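Long-range contacts in beta-1,4-galactanase (Humicola insolens, PDB 1HJQ), which hydrolyses the beta-1,4-galactosidic linkages of type I arabinogalactans as a family 53 glycoside hydrolase of clan GH-A: residues Val7-Val12 against Ile63-Arg68; Val177-Gly182 against Trp190-Val195; Asn247-Cys252 against Ala311-Phe316. All coordinates share one frame; numbering follows the deposited sequence.

Interaction 1: residues Val7-Val12 against Ile63-Arg68; sequences VDWSSV and IQLARR
W9, with chi1 at 78°, has its CG between its own backbone N and carbonyl carbon, while L65 carries CG anti to its carbonyl carbon (chi1 -81°); the indole and the leucine run past one another in opposing senses. The contact is made by the benzo end of the indole. L65 CD2 lies over the rim of one face, 3.6 Å from W9 CZ2, in an off-centre CH-pi contact 30° away from the normal of the six-membered ring. The backbone of the same leucine comes in at the edge, in plane, with L65 O 3.5 Å from W9 CZ2. V12 CG1 lies over the same face, though its exact place beside L65 CD2 is doubtful; the other leucine methyl, CD1, stops 3.8 Å from S10 O. R68, bent at its third torsion, slants its guanidinium across V12, with NH2 4.2 Å from V12 CG2; its charge is met by E33 and E16. Two turns shape the 7-12 side. D8 OD1 accepts S10 N, which makes an Asx turn, and also the S10 hydroxyl, OG to OD1 2.7 Å; a type I turn runs from W9 to V12, closed by V12 N to W9 O at 2.9 Å. D8 itself is held through OD2 by a salt bridge to R45. The contact seats the turn after barrel strand 4-8, and the first residue of helix 12-17, on helix 59-71. W9 also touches V44 on strand 43-48 and L32 on helix 32-38, and M13 of helix 12-17 packs on L65 and R68.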
ATOM      1  N   VAL A   7       1.822   8.319   3.214  1.00 15.62           N
ATOM      2  CA  VAL A   7       1.718   8.178   1.780  1.00 15.31           C
ATOM      3  C   VAL A   7       2.689   7.133   1.265  1.00 14.84           C
ATOM      4  O   VAL A   7       3.602   6.712   1.972  1.00 14.14           O
ATOM      5  CB  VAL A   7       2.060   9.505   1.071  1.00 16.01           C
ATOM      6  CG1 VAL A   7       1.239  10.649   1.655  1.00 16.44           C
ATOM      7  CG2 VAL A   7       3.550   9.789   1.201  1.00 15.36           C
ATOM      8  N   ASP A   8       2.470   6.713   0.026  1.00 14.40           N
ATOM      9  CA  ASP A   8       3.373   5.783  -0.620  1.00 14.60           C
ATOM     10  C   ASP A   8       4.193   6.749  -1.450  1.00 14.73           C
ATOM     11  O   ASP A   8       3.645   7.449  -2.309  1.00 14.83           O
ATOM     12  CB  ASP A   8       2.627   4.823  -1.537  1.00 14.46           C
ATOM     13  CG  ASP A   8       3.532   3.762  -2.105  1.00 14.57           C
ATOM     14  OD1 ASP A   8       4.602   4.127  -2.636  1.00 14.13           O
ATOM     15  OD2 ASP A   8       3.179   2.567  -2.017  1.00 15.61           O
ATOM     16  N   TRP A   9       5.494   6.810  -1.183  1.00 14.78           N
ATOM     17  CA  TRP A   9       6.372   7.746  -1.886  1.00 14.76           C
ATOM     18  C   TRP A   9       7.483   7.046  -2.672  1.00 14.99           C
ATOM     19  O   TRP A   9       8.523   7.637  -2.950  1.00 16.38           O
ATOM     20  CB  TRP A   9       6.979   8.717  -0.863  1.00 12.80           C
ATOM     21  CG  TRP A   9       8.118   8.131  -0.075  1.00 13.15           C
ATOM     22  CD1 TRP A   9       8.247   6.835   0.346  1.00 12.81           C
ATOM     23  CD2 TRP A   9       9.300   8.813   0.362  1.00 13.00           C
ATOM     24  NE1 TRP A   9       9.438   6.667   1.008  1.00 12.65           N
ATOM     25  CE2 TRP A   9      10.106   7.864   1.035  1.00 13.08           C
ATOM     26  CE3 TRP A   9       9.761  10.134   0.251  1.00 12.59           C
ATOM     27  CZ2 TRP A   9      11.349   8.193   1.595  1.00 12.41           C
ATOM     28  CZ3 TRP A   9      10.997  10.464   0.809  1.00 12.46           C
ATOM     29  CH2 TRP A   9      11.775   9.496   1.473  1.00 12.53           C
ATOM     30  N   SER A  10       7.244   5.799  -3.053  1.00 15.06           N
ATOM     31  CA  SER A  10       8.233   5.000  -3.771  1.00 14.89           C
ATOM     32  C   SER A  10       8.928   5.664  -4.961  1.00 14.35           C
ATOM     33  O   SER A  10      10.116   5.462  -5.179  1.00 14.01           O
ATOM     34  CB  SER A  10       7.592   3.676  -4.215  1.00 15.11           C
ATOM     35  OG  SER A  10       7.035   2.979  -3.105  1.00 13.56           O
ATOM     36  N   SER A  11       8.196   6.464  -5.721  1.00 14.38           N
ATOM     37  CA  SER A  11       8.761   7.113  -6.895  1.00 14.54           C
ATOM     38  C   SER A  11       9.715   8.274  -6.621  1.00 15.95           C
ATOM     39  O   SER A  11      10.385   8.759  -7.539  1.00 16.48           O
ATOM     40  CB  SER A  11       7.633   7.632  -7.768  1.00 13.85           C
ATOM     41  OG  SER A  11       6.963   8.682  -7.098  1.00 12.62           O
ATOM     42  N   VAL A  12       9.796   8.711  -5.371  1.00 16.41           N
ATOM     43  CA  VAL A  12      10.625   9.861  -5.037  1.00 17.23           C
ATOM     44  C   VAL A  12      12.014   9.969  -5.683  1.00 18.18           C
ATOM     45  O   VAL A  12      12.343  11.018  -6.240  1.00 18.93           O
ATOM     46  CB  VAL A  12      10.766  10.010  -3.513  1.00 16.90           C
ATOM     47  CG1 VAL A  12      11.475   8.809  -2.944  1.00 17.18           C
ATOM     48  CG2 VAL A  12      11.505  11.297  -3.183  1.00 16.17           C
ATOM     49  N   ILE A  63      16.309   0.640   0.582  1.00 20.51           N
ATOM     50  CA  ILE A  63      17.084   0.894   1.785  1.00 21.15           C
ATOM     51  C   ILE A  63      17.501   2.355   1.850  1.00 22.04           C
ATOM     52  O   ILE A  63      17.535   2.947   2.925  1.00 21.48           O
ATOM     53  CB  ILE A  63      18.322  -0.003   1.851  1.00 21.00           C
ATOM     54  CG1 ILE A  63      17.878  -1.418   2.214  1.00 21.56           C
ATOM     55  CG2 ILE A  63      19.327   0.551   2.858  1.00 20.30           C
ATOM     56  CD1 ILE A  63      19.004  -2.356   2.516  1.00 24.73           C
ATOM     57  N   GLN A  64      17.812   2.943   0.699  1.00 23.61           N
ATOM     58  CA  GLN A  64      18.198   4.351   0.663  1.00 24.17           C
ATOM     59  C   GLN A  64      16.984   5.176   1.086  1.00 23.80           C
ATOM     60  O   GLN A  64      17.112   6.149   1.832  1.00 24.13           O
ATOM     61  CB  GLN A  64      18.644   4.754  -0.744  1.00 25.51           C
ATOM     62  CG  GLN A  64      19.853   5.685  -0.756  1.00 28.11           C
ATOM     63  CD  GLN A  64      20.309   6.037  -2.163  1.00 30.87           C
ATOM     64  OE1 GLN A  64      20.540   5.151  -2.996  1.00 32.28           O
ATOM     65  NE2 GLN A  64      20.444   7.334  -2.437  1.00 30.49           N
ATOM     66  N   LEU A  65      15.806   4.768   0.621  1.00 22.79           N
ATOM     67  CA  LEU A  65      14.566   5.459   0.963  1.00 22.69           C
ATOM     68  C   LEU A  65      14.246   5.353   2.443  1.00 22.37           C
ATOM     69  O   LEU A  65      13.953   6.349   3.102  1.00 21.16           O
ATOM     70  CB  LEU A  65      13.396   4.890   0.165  1.00 22.67           C
ATOM     71  CG  LEU A  65      13.252   5.415  -1.259  1.00 22.91           C
ATOM     72  CD1 LEU A  65      11.972   4.882  -1.892  1.00 22.61           C
ATOM     73  CD2 LEU A  65      13.223   6.924  -1.206  1.00 23.21           C
ATOM     74  N   ALA A  66      14.291   4.132   2.956  1.00 22.77           N
ATOM     75  CA  ALA A  66      14.005   3.889   4.363  1.00 23.60           C
ATOM     76  C   ALA A  66      14.880   4.775   5.241  1.00 23.80           C
ATOM     77  O   ALA A  66      14.383   5.535   6.071  1.00 24.61           O
ATOM     78  CB  ALA A  66      14.242   2.425   4.691  1.00 22.56           C
ATOM     79  N   ARG A  67      16.187   4.680   5.044  1.00 23.89           N
ATOM     80  CA  ARG A  67      17.123   5.462   5.821  1.00 23.72           C
ATOM     81  C   ARG A  67      16.695   6.926   5.802  1.00 22.91           C
ATOM     82  O   ARG A  67      16.656   7.583   6.842  1.00 23.38           O
ATOM     83  CB  ARG A  67      18.528   5.282   5.253  1.00 25.02           C
ATOM     84  CG  ARG A  67      19.643   5.720   6.172  1.00 27.27           C
ATOM     85  CD  ARG A  67      20.980   5.294   5.604  1.00 29.99           C
ATOM     86  NE  ARG A  67      21.196   3.852   5.715  1.00 31.72           N
ATOM     87  CZ  ARG A  67      21.926   3.141   4.860  1.00 33.20           C
ATOM     88  NH1 ARG A  67      22.504   3.741   3.826  1.00 34.54           N
ATOM     89  NH2 ARG A  67      22.089   1.837   5.038  1.00 33.19           N
ATOM     90  N   ARG A  68      16.349   7.435   4.627  1.00 21.89           N
ATOM     91  CA  ARG A  68      15.908   8.823   4.513  1.00 20.99           C
ATOM     92  C   ARG A  68      14.605   9.049   5.274  1.00 20.95           C
ATOM     93  O   ARG A  68      14.473  10.011   6.018  1.00 20.88           O
ATOM     94  CB  ARG A  68      15.716   9.209   3.040  1.00 20.47           C
ATOM     95  CG  ARG A  68      17.016   9.506   2.300  1.00 19.49           C
ATOM     96  CD  ARG A  68      16.780   9.792   0.820  1.00 18.87           C
ATOM     97  NE  ARG A  68      15.839  10.891   0.612  1.00 18.67           N
ATOM     98  CZ  ARG A  68      15.532  11.394  -0.580  1.00 17.54           C
ATOM     99  NH1 ARG A  68      16.096  10.894  -1.672  1.00 15.97           N
ATOM    100  NH2 ARG A  68      14.661  12.395  -0.676  1.00 16.76           N
TER

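Interaction 2: residues Val177-Gly182 against Trp190-Val195; sequences VHLDNG and WWYTNV
W190 O, just ahead of the two aromatic residues that meet V177 and L179, is gripped twice by N194: by the helical bond from N194 N at 3.1 Å and by a bent bond from N194 ND2 at 2.7 Å. The N194 side chain folds back on its own helix, and the two nitrogens come from opposite faces of the carbonyl plane. On the side facing the strand, L179 forks between the rings. Its CD1 sits squarely over the six-membered ring of W191, 3.9 Å from the centroid and only 7° off the normal, a CH-pi contact; V195 CG2 lies against the opposite face. Its CD2 meets Y192 CE2 at 3.5 Å and also touches W191 CB. W191 holds its CG anti to the backbone N (chi1 -161°), which carries the indole out toward the strand. This is the strand-to-helix half of a beta-alpha-beta unit of the TIM barrel, formed by strand 174-179, helix 185-198 and strand 208-212. V177, two residues before L179, points to the helix too, its CG1 3.6 Å from W191 CZ3 and 3.8 Å from Y192 CE1. H178 between them turns away, and its NE2 bonds to E245, the probable nucleophile. On the neighbouring helix 150-165, W150 meets W191 edge-to-face and L157 touches it, whereas Y192 packs on M209 of strand 208-212.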
ATOM      1  N   VAL A 177      -1.881  -8.472   4.969  1.00 15.49           N
ATOM      2  CA  VAL A 177      -2.334  -9.109   3.738  1.00 14.78           C
ATOM      3  C   VAL A 177      -3.116  -7.997   3.052  1.00 14.81           C
ATOM      4  O   VAL A 177      -4.033  -7.416   3.633  1.00 14.46           O
ATOM      5  CB  VAL A 177      -3.240 -10.332   4.007  1.00 14.47           C
ATOM      6  CG1 VAL A 177      -3.898 -10.789   2.701  1.00 13.21           C
ATOM      7  CG2 VAL A 177      -2.401 -11.470   4.586  1.00 13.04           C
ATOM      8  N   HIS A 178      -2.718  -7.692   1.823  1.00 15.17           N
ATOM      9  CA  HIS A 178      -3.308  -6.609   1.051  1.00 15.26           C
ATOM     10  C   HIS A 178      -4.158  -7.068  -0.129  1.00 15.63           C
ATOM     11  O   HIS A 178      -3.683  -7.771  -1.022  1.00 15.49           O
ATOM     12  CB  HIS A 178      -2.173  -5.686   0.577  1.00 15.27           C
ATOM     13  CG  HIS A 178      -2.613  -4.579  -0.329  1.00 15.74           C
ATOM     14  ND1 HIS A 178      -3.912  -4.122  -0.374  1.00 15.95           N
ATOM     15  CD2 HIS A 178      -1.914  -3.820  -1.206  1.00 15.83           C
ATOM     16  CE1 HIS A 178      -3.996  -3.130  -1.244  1.00 15.28           C
ATOM     17  NE2 HIS A 178      -2.798  -2.927  -1.761  1.00 16.08           N
ATOM     18  N   LEU A 179      -5.421  -6.658  -0.110  1.00 15.57           N
ATOM     19  CA  LEU A 179      -6.381  -6.983  -1.161  1.00 15.77           C
ATOM     20  C   LEU A 179      -6.928  -5.668  -1.690  1.00 15.66           C
ATOM     21  O   LEU A 179      -6.953  -4.678  -0.964  1.00 17.04           O
ATOM     22  CB  LEU A 179      -7.534  -7.808  -0.589  1.00 15.74           C
ATOM     23  CG  LEU A 179      -7.468  -9.335  -0.543  1.00 15.90           C
ATOM     24  CD1 LEU A 179      -6.134  -9.808  -0.047  1.00 16.05           C
ATOM     25  CD2 LEU A 179      -8.586  -9.840   0.353  1.00 15.41           C
ATOM     26  N   ASP A 180      -7.362  -5.646  -2.946  1.00 15.45           N
ATOM     27  CA  ASP A 180      -7.925  -4.428  -3.519  1.00 16.02           C
ATOM     28  C   ASP A 180      -9.432  -4.452  -3.255  1.00 16.84           C
ATOM     29  O   ASP A 180      -9.926  -5.383  -2.620  1.00 18.14           O
ATOM     30  CB  ASP A 180      -7.618  -4.350  -5.027  1.00 16.10           C
ATOM     31  CG  ASP A 180      -8.558  -5.208  -5.882  1.00 17.53           C
ATOM     32  OD1 ASP A 180      -8.763  -6.403  -5.563  1.00 15.91           O
ATOM     33  OD2 ASP A 180      -9.079  -4.673  -6.890  1.00 17.05           O
ATOM     34  N   ASN A 181     -10.154  -3.436  -3.719  1.00 16.80           N
ATOM     35  CA  ASN A 181     -11.604  -3.351  -3.530  1.00 16.56           C
ATOM     36  C   ASN A 181     -12.097  -3.585  -2.104  1.00 16.52           C
ATOM     37  O   ASN A 181     -13.005  -4.377  -1.884  1.00 16.44           O
ATOM     38  CB  ASN A 181     -12.317  -4.331  -4.459  1.00 17.46           C
ATOM     39  CG  ASN A 181     -12.187  -3.950  -5.916  1.00 18.55           C
ATOM     40  OD1 ASN A 181     -12.094  -2.770  -6.256  1.00 20.07           O
ATOM     41  ND2 ASN A 181     -12.199  -4.943  -6.787  1.00 19.33           N
ATOM     42  N   GLY A 182     -11.508  -2.886  -1.141  1.00 16.68           N
ATOM     43  CA  GLY A 182     -11.906  -3.041   0.244  1.00 16.01           C
ATOM     44  C   GLY A 182     -13.368  -2.753   0.483  1.00 16.68           C
ATOM     45  O   GLY A 182     -13.913  -3.146   1.512  1.00 17.05           O
ATOM     46  N   TRP A 190     -14.892 -13.883   0.644  1.00 18.06           N
ATOM     47  CA  TRP A 190     -14.553 -15.024  -0.213  1.00 17.42           C
ATOM     48  C   TRP A 190     -13.056 -15.371  -0.112  1.00 16.49           C
ATOM     49  O   TRP A 190     -12.662 -16.514   0.136  1.00 17.05           O
ATOM     50  CB  TRP A 190     -14.922 -14.647  -1.649  1.00 17.81           C
ATOM     51  CG  TRP A 190     -14.265 -15.420  -2.733  1.00 18.67           C
ATOM     52  CD1 TRP A 190     -14.602 -16.664  -3.160  1.00 18.93           C
ATOM     53  CD2 TRP A 190     -13.208 -14.968  -3.593  1.00 17.95           C
ATOM     54  NE1 TRP A 190     -13.831 -17.018  -4.241  1.00 18.98           N
ATOM     55  CE2 TRP A 190     -12.967 -15.994  -4.528  1.00 19.18           C
ATOM     56  CE3 TRP A 190     -12.445 -13.794  -3.666  1.00 18.57           C
ATOM     57  CZ2 TRP A 190     -11.991 -15.885  -5.532  1.00 19.32           C
ATOM     58  CZ3 TRP A 190     -11.469 -13.684  -4.670  1.00 18.91           C
ATOM     59  CH2 TRP A 190     -11.257 -14.726  -5.585  1.00 18.26           C
ATOM     60  N   TRP A 191     -12.219 -14.366  -0.310  1.00 15.37           N
ATOM     61  CA  TRP A 191     -10.784 -14.562  -0.254  1.00 15.10           C
ATOM     62  C   TRP A 191     -10.270 -15.122   1.075  1.00 15.88           C
ATOM     63  O   TRP A 191      -9.733 -16.235   1.127  1.00 15.51           O
ATOM     64  CB  TRP A 191     -10.060 -13.252  -0.541  1.00 13.30           C
ATOM     65  CG  TRP A 191      -8.649 -13.470  -0.949  1.00 12.40           C
ATOM     66  CD1 TRP A 191      -8.185 -13.675  -2.217  1.00 12.99           C
ATOM     67  CD2 TRP A 191      -7.508 -13.533  -0.089  1.00 11.17           C
ATOM     68  NE1 TRP A 191      -6.824 -13.858  -2.203  1.00 11.75           N
ATOM     69  CE2 TRP A 191      -6.381 -13.775  -0.907  1.00 11.53           C
ATOM     70  CE3 TRP A 191      -7.327 -13.411   1.294  1.00  8.77           C
ATOM     71  CZ2 TRP A 191      -5.090 -13.893  -0.389  1.00 10.02           C
ATOM     72  CZ3 TRP A 191      -6.052 -13.529   1.806  1.00  9.67           C
ATOM     73  CH2 TRP A 191      -4.945 -13.767   0.966  1.00 10.41           C
ATOM     74  N   TYR A 192     -10.418 -14.351   2.148  1.00 16.45           N
ATOM     75  CA  TYR A 192      -9.929 -14.789   3.454  1.00 16.89           C
ATOM     76  C   TYR A 192     -10.513 -16.128   3.891  1.00 17.93           C
ATOM     77  O   TYR A 192      -9.804 -16.973   4.445  1.00 18.41           O
ATOM     78  CB  TYR A 192     -10.200 -13.706   4.508  1.00 15.92           C
ATOM     79  CG  TYR A 192      -9.265 -12.512   4.403  1.00 15.31           C
ATOM     80  CD1 TYR A 192      -7.907 -12.627   4.737  1.00 14.89           C
ATOM     81  CD2 TYR A 192      -9.732 -11.275   3.964  1.00 14.22           C
ATOM     82  CE1 TYR A 192      -7.045 -11.541   4.637  1.00 14.10           C
ATOM     83  CE2 TYR A 192      -8.882 -10.178   3.857  1.00 14.24           C
ATOM     84  CZ  TYR A 192      -7.537 -10.315   4.196  1.00 14.78           C
ATOM     85  OH  TYR A 192      -6.696  -9.224   4.109  1.00 13.29           O
ATOM     86  N   THR A 193     -11.800 -16.328   3.637  1.00 18.79           N
ATOM     87  CA  THR A 193     -12.440 -17.577   4.006  1.00 19.46           C
ATOM     88  C   THR A 193     -11.702 -18.739   3.343  1.00 19.44           C
ATOM     89  O   THR A 193     -11.241 -19.670   4.009  1.00 19.62           O
ATOM     90  CB  THR A 193     -13.916 -17.598   3.558  1.00 20.59           C
ATOM     91  OG1 THR A 193     -14.664 -16.665   4.350  1.00 21.14           O
ATOM     92  CG2 THR A 193     -14.510 -19.008   3.713  1.00 18.55           C
ATOM     93  N   ASN A 194     -11.588 -18.674   2.025  1.00 18.71           N
ATOM     94  CA  ASN A 194     -10.910 -19.724   1.290  1.00 18.91           C
ATOM     95  C   ASN A 194      -9.449 -19.908   1.687  1.00 19.24           C
ATOM     96  O   ASN A 194      -8.984 -21.039   1.805  1.00 21.10           O
ATOM     97  CB  ASN A 194     -11.020 -19.463  -0.206  1.00 18.07           C
ATOM     98  CG  ASN A 194     -12.389 -19.800  -0.751  1.00 17.68           C
ATOM     99  OD1 ASN A 194     -12.801 -20.961  -0.738  1.00 18.17           O
ATOM    100  ND2 ASN A 194     -13.105 -18.793  -1.231  1.00 17.38           N
ATOM    101  N   VAL A 195      -8.726 -18.813   1.898  1.00 18.20           N
ATOM    102  CA  VAL A 195      -7.327 -18.913   2.280  1.00 18.01           C
ATOM    103  C   VAL A 195      -7.149 -19.453   3.704  1.00 18.73           C
ATOM    104  O   VAL A 195      -6.324 -20.342   3.948  1.00 18.46           O
ATOM    105  CB  VAL A 195      -6.619 -17.538   2.183  1.00 18.06           C
ATOM    106  CG1 VAL A 195      -5.199 -17.649   2.691  1.00 17.28           C
ATOM    107  CG2 VAL A 195      -6.615 -17.051   0.754  1.00 17.24           C
TER

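Interaction 3: residues Asn247-Cys252 against Ala311-Phe316; sequences NWPTSC and ADNTMF
N247 and N313 cross at about a right angle, their amide planes 29° apart, and touch through their methylene carbons, N247 CB to N313 CB at 4.0 Å. Neither amide spends its nitrogen on the other: N247 ND2 bonds to W296 O and N313 ND2 to the S308 hydroxyl. P249 and N313 run abreast with the same heading, N313 OD1 beside the proline ring, 3.4 Å from P249 CD. Further on, the side chains of T250 and D312 cross obliquely, T250 OG1 lying 4.1 Å from D312 CB, while S251 CB also packs against D312 CB. Two backbone bonds run beside these side chains. D312 N to S251 O, at 3.2 Å, makes S251 and D312 a single antiparallel hydrogen-bonded bridge; T250 N to D312 O, at 3.0 Å, lies next to it. The D312 carboxylate faces along its own segment, with CG anti to the backbone N (chi1 -164°). There OD1 accepts T314 N at 2.9 Å, an Asx turn, and takes the T314 hydroxyl on its syn lone pair. Replacing D312 with an alanine would probably leave T314 N and OG1 without their shared acceptor and the turn into T314 freer to shift. Joined here are the loops after the seventh and eighth strands of the TIM barrel, 240-245 and 290-296, the first starting just past E245, the probable nucleophile; the C252-C310 disulfide ties them again nearby. Q273 of helix 270-286 bonds to both W248 O and T314 O, and Y276 on that helix stacks on W248.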
ATOM      1  N   ASN A 247      -6.789   7.631  -3.678  1.00 17.05           N
ATOM      2  CA  ASN A 247      -6.458   8.866  -4.374  1.00 17.31           C
ATOM      3  C   ASN A 247      -7.742   9.640  -4.621  1.00 17.10           C
ATOM      4  O   ASN A 247      -8.836   9.087  -4.561  1.00 17.45           O
ATOM      5  CB  ASN A 247      -5.841   8.579  -5.751  1.00 19.21           C
ATOM      6  CG  ASN A 247      -4.391   8.121  -5.687  1.00 20.88           C
ATOM      7  OD1 ASN A 247      -3.866   7.586  -6.665  1.00 21.59           O
ATOM      8  ND2 ASN A 247      -3.735   8.342  -4.556  1.00 20.74           N
ATOM      9  N   TRP A 248      -7.594  10.928  -4.895  1.00 16.01           N
ATOM     10  CA  TRP A 248      -8.720  11.778  -5.233  1.00 15.29           C
ATOM     11  C   TRP A 248      -8.126  12.778  -6.197  1.00 15.51           C
ATOM     12  O   TRP A 248      -7.124  13.417  -5.894  1.00 16.11           O
ATOM     13  CB  TRP A 248      -9.300  12.495  -4.022  1.00 14.94           C
ATOM     14  CG  TRP A 248     -10.490  13.319  -4.416  1.00 14.30           C
ATOM     15  CD1 TRP A 248     -10.516  14.663  -4.657  1.00 14.49           C
ATOM     16  CD2 TRP A 248     -11.804  12.836  -4.706  1.00 13.44           C
ATOM     17  NE1 TRP A 248     -11.766  15.047  -5.083  1.00 13.62           N
ATOM     18  CE2 TRP A 248     -12.576  13.945  -5.120  1.00 13.97           C
ATOM     19  CE3 TRP A 248     -12.405  11.572  -4.659  1.00 13.74           C
ATOM     20  CZ2 TRP A 248     -13.921  13.826  -5.486  1.00 13.43           C
ATOM     21  CZ3 TRP A 248     -13.742  11.455  -5.023  1.00 12.59           C
ATOM     22  CH2 TRP A 248     -14.483  12.577  -5.431  1.00 13.81           C
ATOM     23  N   PRO A 249      -8.734  12.926  -7.377  1.00 15.22           N
ATOM     24  CA  PRO A 249      -8.217  13.859  -8.372  1.00 15.83           C
ATOM     25  C   PRO A 249      -8.569  15.324  -8.205  1.00 16.71           C
ATOM     26  O   PRO A 249      -9.608  15.665  -7.657  1.00 17.52           O
ATOM     27  CB  PRO A 249      -8.764  13.287  -9.672  1.00 15.63           C
ATOM     28  CG  PRO A 249     -10.100  12.785  -9.256  1.00 14.59           C
ATOM     29  CD  PRO A 249      -9.829  12.115  -7.935  1.00 14.93           C
ATOM     30  N   THR A 250      -7.677  16.187  -8.684  1.00 18.13           N
ATOM     31  CA  THR A 250      -7.892  17.630  -8.657  1.00 18.72           C
ATOM     32  C   THR A 250      -8.290  17.994 -10.087  1.00 19.38           C
ATOM     33  O   THR A 250      -8.634  19.139 -10.387  1.00 20.71           O
ATOM     34  CB  THR A 250      -6.619  18.389  -8.313  1.00 17.29           C
ATOM     35  OG1 THR A 250      -5.689  18.259  -9.392  1.00 17.42           O
ATOM     36  CG2 THR A 250      -6.007  17.834  -7.042  1.00 18.40           C
ATOM     37  N   SER A 251      -8.227  16.989 -10.956  1.00 19.09           N
ATOM     38  CA  SER A 251      -8.574  17.123 -12.360  1.00 18.16           C
ATOM     39  C   SER A 251      -8.947  15.746 -12.889  1.00 18.54           C
ATOM     40  O   SER A 251      -8.155  14.807 -12.799  1.00 18.71           O
ATOM     41  CB  SER A 251      -7.381  17.665 -13.146  1.00 17.69           C
ATOM     42  OG  SER A 251      -7.708  17.857 -14.513  1.00 17.56           O
ATOM     43  N   CYS A 252     -10.155  15.617 -13.421  1.00 18.66           N
ATOM     44  CA  CYS A 252     -10.604  14.338 -13.971  1.00 19.89           C
ATOM     45  C   CYS A 252     -11.607  14.615 -15.088  1.00 19.35           C
ATOM     46  O   CYS A 252     -12.797  14.357 -14.953  1.00 19.26           O
ATOM     47  CB  CYS A 252     -11.254  13.456 -12.893  1.00 20.37           C
ATOM     48  SG  CYS A 252     -11.360  11.707 -13.413  1.00 22.80           S
ATOM     49  N   ALA A 311      -6.927  12.516 -14.904  1.00 17.61           N
ATOM     50  CA  ALA A 311      -5.723  13.203 -15.362  1.00 15.98           C
ATOM     51  C   ALA A 311      -4.669  13.511 -14.301  1.00 15.42           C
ATOM     52  O   ALA A 311      -3.472  13.396 -14.561  1.00 15.25           O
ATOM     53  CB  ALA A 311      -6.116  14.488 -16.065  1.00 14.23           C
ATOM     54  N   ASP A 312      -5.107  13.906 -13.112  1.00 14.91           N
ATOM     55  CA  ASP A 312      -4.177  14.268 -12.049  1.00 15.03           C
ATOM     56  C   ASP A 312      -4.686  13.896 -10.655  1.00 15.03           C
ATOM     57  O   ASP A 312      -5.678  14.456 -10.187  1.00 14.66           O
ATOM     58  CB  ASP A 312      -3.930  15.776 -12.101  1.00 14.77           C
ATOM     59  CG  ASP A 312      -2.721  16.201 -11.308  1.00 15.94           C
ATOM     60  OD1 ASP A 312      -2.321  15.470 -10.368  1.00 16.89           O
ATOM     61  OD2 ASP A 312      -2.173  17.280 -11.625  1.00 15.63           O
ATOM     62  N   ASN A 313      -4.000  12.961  -9.998  1.00 15.39           N
ATOM     63  CA  ASN A 313      -4.366  12.533  -8.648  1.00 15.92           C
ATOM     64  C   ASN A 313      -3.294  12.945  -7.641  1.00 15.62           C
ATOM     65  O   ASN A 313      -3.342  12.557  -6.478  1.00 15.67           O
ATOM     66  CB  ASN A 313      -4.537  11.010  -8.583  1.00 16.97           C
ATOM     67  CG  ASN A 313      -5.780  10.526  -9.298  1.00 19.02           C
ATOM     68  OD1 ASN A 313      -6.862  11.072  -9.112  1.00 20.60           O
ATOM     69  ND2 ASN A 313      -5.632   9.486 -10.112  1.00 18.85           N
ATOM     70  N   THR A 314      -2.323  13.727  -8.089  1.00 16.06           N
ATOM     71  CA  THR A 314      -1.235  14.163  -7.218  1.00 17.21           C
ATOM     72  C   THR A 314      -1.640  15.261  -6.243  1.00 17.11           C
ATOM     73  O   THR A 314      -2.602  15.989  -6.466  1.00 17.96           O
ATOM     74  CB  THR A 314      -0.053  14.696  -8.033  1.00 16.97           C
ATOM     75  OG1 THR A 314      -0.456  15.892  -8.710  1.00 17.46           O
ATOM     76  CG2 THR A 314       0.395  13.666  -9.058  1.00 16.23           C
ATOM     77  N   MET A 315      -0.886  15.372  -5.160  1.00 16.94           N
ATOM     78  CA  MET A 315      -1.140  16.396  -4.165  1.00 18.19           C
ATOM     79  C   MET A 315      -0.013  17.412  -4.269  1.00 18.92           C
ATOM     80  O   MET A 315       0.369  18.070  -3.300  1.00 18.61           O
ATOM     81  CB  MET A 315      -1.194  15.780  -2.767  1.00 18.86           C
ATOM     82  CG  MET A 315      -2.276  14.723  -2.630  1.00 19.02           C
ATOM     83  SD  MET A 315      -2.444  14.112  -0.974  1.00 19.65           S
ATOM     84  CE  MET A 315      -3.357  15.452  -0.283  1.00 20.23           C
ATOM     85  N   PHE A 316       0.529  17.512  -5.474  1.00 19.61           N
ATOM     86  CA  PHE A 316       1.589  18.452  -5.757  1.00 20.60           C
ATOM     87  C   PHE A 316       1.347  19.204  -7.053  1.00 21.03           C
ATOM     88  O   PHE A 316       0.548  18.811  -7.902  1.00 21.98           O
ATOM     89  CB  PHE A 316       2.943  17.753  -5.840  1.00 21.02           C
ATOM     90  CG  PHE A 316       3.557  17.467  -4.509  1.00 21.64           C
ATOM     91  CD1 PHE A 316       3.080  16.431  -3.714  1.00 21.98           C
ATOM     92  CD2 PHE A 316       4.613  18.237  -4.045  1.00 20.38           C
ATOM     93  CE1 PHE A 316       3.651  16.168  -2.473  1.00 21.63           C
ATOM     94  CE2 PHE A 316       5.187  17.984  -2.813  1.00 20.57           C
ATOM     95  CZ  PHE A 316       4.705  16.946  -2.022  1.00 21.63           C
TER

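Overall arrangement
From the N terminus the three contacts close one after another; none nests inside or crosses another. Interaction 1 brings the turn after the first barrel strand to helix 59-71, closing over 50 residues that include strand 43-48. Interaction 2 spans only seven residues, folding helix 185-198 back on strand 174-179 on the opposite side of the chain's centre, about 27 Å from interaction 1 between centres. Interaction 3 closes 58 residues, among them helix 270-286 and strand 290-296, and ties the loops after the seventh and eighth strands. The first two both reach the barrel sheet; the third belongs to its loops. No two of them touch.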